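Local atomic coordinates of lipoprotein, putative (Bacillus anthracis, PDB entry 4O4A), a protein that is of unknown function but is probably a lipoprotein that may bind lipid. Residues E125-R128 against T129-S132; A150-K153 against M154-M158. All blocks are in the same frame, centred on the assembly; numbering follows the deposited sequence.

Interaction 1 (E125-R128 against T129-S132)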
# COMPACT_ATOMS: atom_id res chain seq x y z
N GLU B 125 -18.32 -2.10 15.88
CA GLU B 125 -16.89 -2.13 15.83
C GLU B 125 -16.40 -2.03 17.24
O GLU B 125 -16.95 -1.28 18.06
CB GLU B 125 -16.42 -0.95 14.99
CG GLU B 125 -14.94 -0.91 14.75
CD GLU B 125 -14.51 0.28 13.91
OE1 GLU B 125 -15.37 0.91 13.25
OE2 GLU B 125 -13.30 0.58 13.91
N VAL B 126 -15.35 -2.77 17.55
CA VAL B 126 -14.79 -2.76 18.89
C VAL B 126 -13.32 -2.44 18.82
O VAL B 126 -12.66 -2.71 17.80
CB VAL B 126 -14.97 -4.13 19.57
CG1 VAL B 126 -14.24 -5.23 18.81
CG2 VAL B 126 -14.49 -4.09 21.00
N THR B 127 -12.82 -1.87 19.91
CA THR B 127 -11.40 -1.57 20.04
C THR B 127 -10.94 -1.89 21.46
O THR B 127 -11.75 -1.91 22.41
CB THR B 127 -11.09 -0.09 19.76
OG1 THR B 127 -9.69 0.15 19.84
CG2 THR B 127 -11.79 0.82 20.75
N ARG B 128 -9.65 -2.17 21.59
CA ARG B 128 -9.01 -2.39 22.89
C ARG B 128 -7.99 -1.27 23.06
O ARG B 128 -7.78 -0.75 24.15
CB ARG B 128 -8.29 -3.72 22.88
CG ARG B 128 -9.18 -4.88 22.45
CD ARG B 128 -8.37 -6.07 21.93
NE ARG B 128 -7.17 -6.36 22.71
CZ ARG B 128 -6.15 -7.06 22.22
NH1 ARG B 128 -6.18 -7.47 20.96
NH2 ARG B 128 -5.09 -7.31 22.96
N THR B 129 -7.39 -0.92 21.93
CA THR B 129 -6.39 0.11 21.78
C THR B 129 -6.82 1.54 22.04
O THR B 129 -6.12 2.28 22.72
CB THR B 129 -5.94 0.08 20.30
OG1 THR B 129 -5.22 -1.14 20.04
CG2 THR B 129 -5.06 1.29 19.91
N ALA B 130 -7.96 1.92 21.48
CA ALA B 130 -8.37 3.33 21.47
C ALA B 130 -9.75 3.71 22.00
O ALA B 130 -10.39 4.58 21.41
CB ALA B 130 -8.27 3.80 20.03
N CYS B 131 -10.20 3.13 23.10
CA CYS B 131 -11.52 3.52 23.62
C CYS B 131 -11.54 5.04 23.80
O CYS B 131 -10.59 5.61 24.34
CB CYS B 131 -11.81 2.82 24.94
SG CYS B 131 -11.66 1.01 24.81
N SER B 132 -12.58 5.69 23.29
CA SER B 132 -12.69 7.14 23.36
C SER B 132 -14.04 7.57 22.83
O SER B 132 -14.75 6.77 22.23
CB SER B 132 -11.62 7.81 22.51
OG SER B 132 -11.78 7.48 21.14
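T127 and A130 meet where the backbone turns back on itself after strand 117-126, and the bond between them is a compact example of a side chain closing a turn. The amide of A130 donates to T127 OG1, with A130 N 3.0 Å from that oxygen and a nearly straight N-H...O angle of 166°. A chi1 of -177° makes this possible: it swings OG1 away from the backbone N of T127 and into the mouth of the turn. The same torsion places the methyl inward, where T127 CG2 lies 3.7 Å from C131 N and 4.1 Å from C131 SG. The sulfur lies to one side of T127, nearer the carbonyl than the methyl, with C131 SG 3.8 Å from T127 O, while its covalent bond to C103 fastens the turn to the residue just before strand 104-114. This inner side is the tight one, and buried T127 also packs on F135. E39 reaches in as well, bonding T129 OG1 and making a weak hydrogen bond with T127 OG1.

The solvent side is looser. There the exposed R128 side chain leads outward and makes a salt bridge through NH2 to a bound sulfate, probably from the crystallisation liquor. T129 and A130, by contrast, lie against the second subunit, A130 packing on A130 of that subunit.

Further along, S132 OG donates to A130 O at 3.2 Å and receives the amide of F135. S132 is thereby the N-cap of helix 133-138, in a loop tied down by the C103-C131 disulfide.

Interaction 2 (A150-K153 against M154-M158)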
# COMPACT_ATOMS: atom_id res chain seq x y z
N ALA B 150 -15.56 -3.53 6.51
CA ALA B 150 -16.77 -4.23 6.92
C ALA B 150 -17.62 -4.68 5.74
O ALA B 150 -18.40 -5.63 5.87
CB ALA B 150 -17.61 -3.35 7.84
N GLU B 151 -17.47 -3.99 4.61
CA GLU B 151 -18.19 -4.35 3.40
C GLU B 151 -17.75 -5.71 2.94
O GLU B 151 -18.58 -6.53 2.57
CB GLU B 151 -17.95 -3.34 2.27
CG GLU B 151 -18.58 -1.98 2.51
CD GLU B 151 -20.10 -2.02 2.54
OE1 GLU B 151 -20.71 -2.99 2.03
OE2 GLU B 151 -20.70 -1.06 3.06
N LYS B 152 -16.44 -5.96 2.99
CA LYS B 152 -15.94 -7.24 2.57
C LYS B 152 -16.32 -8.30 3.59
O LYS B 152 -16.73 -9.40 3.21
CB LYS B 152 -14.42 -7.23 2.40
CG LYS B 152 -13.93 -8.54 1.79
CD LYS B 152 -12.42 -8.62 1.66
CE LYS B 152 -12.01 -9.77 0.77
NZ LYS B 152 -12.61 -11.07 1.16
N LYS B 153 -16.15 -8.00 4.87
CA LYS B 153 -16.49 -8.96 5.91
C LYS B 153 -17.94 -9.42 5.74
O LYS B 153 -18.22 -10.61 5.87
CB LYS B 153 -16.28 -8.35 7.30
CG LYS B 153 -16.68 -9.28 8.44
CD LYS B 153 -16.46 -8.68 9.83
CE LYS B 153 -15.09 -8.96 10.43
NZ LYS B 153 -14.96 -10.40 10.76
N MSE B 154 -18.82 -8.48 5.43
CA MSE B 154 -20.25 -8.76 5.23
C MSE B 154 -20.46 -9.58 3.98
O MSE B 154 -21.21 -10.55 3.96
CB MSE B 154 -20.99 -7.43 5.12
CG MSE B 154 -22.47 -7.59 4.77
SE MSE B 154 -23.44 -8.63 6.15
CE MSE B 154 -24.10 -7.16 7.22
N ARG B 155 -19.80 -9.16 2.92
CA ARG B 155 -19.89 -9.83 1.65
C ARG B 155 -19.56 -11.30 1.85
O ARG B 155 -20.31 -12.16 1.43
CB ARG B 155 -18.90 -9.21 0.67
CG ARG B 155 -19.14 -9.62 -0.75
CD ARG B 155 -18.18 -8.92 -1.74
NE ARG B 155 -17.99 -7.53 -1.40
CZ ARG B 155 -16.82 -6.93 -1.14
NH1 ARG B 155 -15.65 -7.56 -1.28
NH2 ARG B 155 -16.83 -5.65 -0.83
N ASP B 156 -18.45 -11.57 2.54
CA ASP B 156 -18.01 -12.94 2.79
C ASP B 156 -18.93 -13.68 3.74
O ASP B 156 -19.18 -14.87 3.55
CB ASP B 156 -16.58 -12.96 3.35
CG ASP B 156 -15.55 -12.39 2.37
OD1 ASP B 156 -15.81 -12.40 1.14
OD2 ASP B 156 -14.48 -11.95 2.82
N LEU B 157 -19.44 -12.99 4.74
CA LEU B 157 -20.32 -13.62 5.71
C LEU B 157 -21.62 -14.07 5.07
O LEU B 157 -22.12 -15.15 5.39
CB LEU B 157 -20.63 -12.67 6.87
CG LEU B 157 -21.61 -13.20 7.92
CD1 LEU B 157 -21.14 -14.51 8.52
CD2 LEU B 157 -21.85 -12.17 9.00
N MSE B 158 -22.17 -13.26 4.18
CA MSE B 158 -23.41 -13.62 3.51
C MSE B 158 -23.22 -14.86 2.69
O MSE B 158 -24.09 -15.72 2.63
CB MSE B 158 -23.89 -12.47 2.65
CG MSE B 158 -24.46 -11.39 3.55
SE MSE B 158 -25.99 -11.92 4.67
CE MSE B 158 -27.05 -12.71 3.22
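K152 and D156, one helical turn apart, form the charged part of this contact: a salt bridge in which K152 NZ lies 2.7 Å from D156 OD2, on the syn side of the carboxylate. The lysine chain is extended up to its last torsion, and the bend there (chi4 -52°) turns the ammonium group back toward D156. On the way its aliphatic part passes beside the acid, with K152 CG 3.6 Å from D156 OD2.

Backbone hydrogen bonds supply the frame. They follow the i to i+4 pattern of an alpha-helix, M154 N to A150 O and R155 N to E151 O both at 2.9 Å. The bond from D156 N to K152 O, 2.8 Å long, is the straightest of the four backbone bonds across the contact at 168°. Helix 149-166 lies against the sheet of strands 70-72, 40-45, 117-126 and 104-114: selenomethionine M154 and L157 rest on I43, M154 also reaches R112, and K153 runs over T70 to bond the carbonyl of D68.

Packing of a flat group is the third element. The R155 guanidinium lays one face over the backbone of its own helix, with K152 CA 3.6 Å above the plane and offset toward the rim. R155 NH1 approaches K152 CG at 3.7 Å, the two side chains crossing at a slant. R155 NH2 pairs with E147, a charge that may offset the nearby R96 of the third subunit.

In the fold
Read from the N terminus, the chain has laid down all the strands of its two sheets by interaction 1, which comes at the exit of strand 117-126, an interior strand of the four-stranded sheet. It closes a short turn that leads into helix 133-138. A linker follows, and helix 149-166 then returns across that same sheet, where interaction 2 joins successive turns within that one helix and closes no loop. The two contacts are in series and neither nests within nor crosses the other. The centres of interactions 1 and 2 are about 21 Å apart. Strands 40-45 and 104-114 receive side chains from both, and the second subunit adjoins interaction 1 while the third adjoins interaction 2.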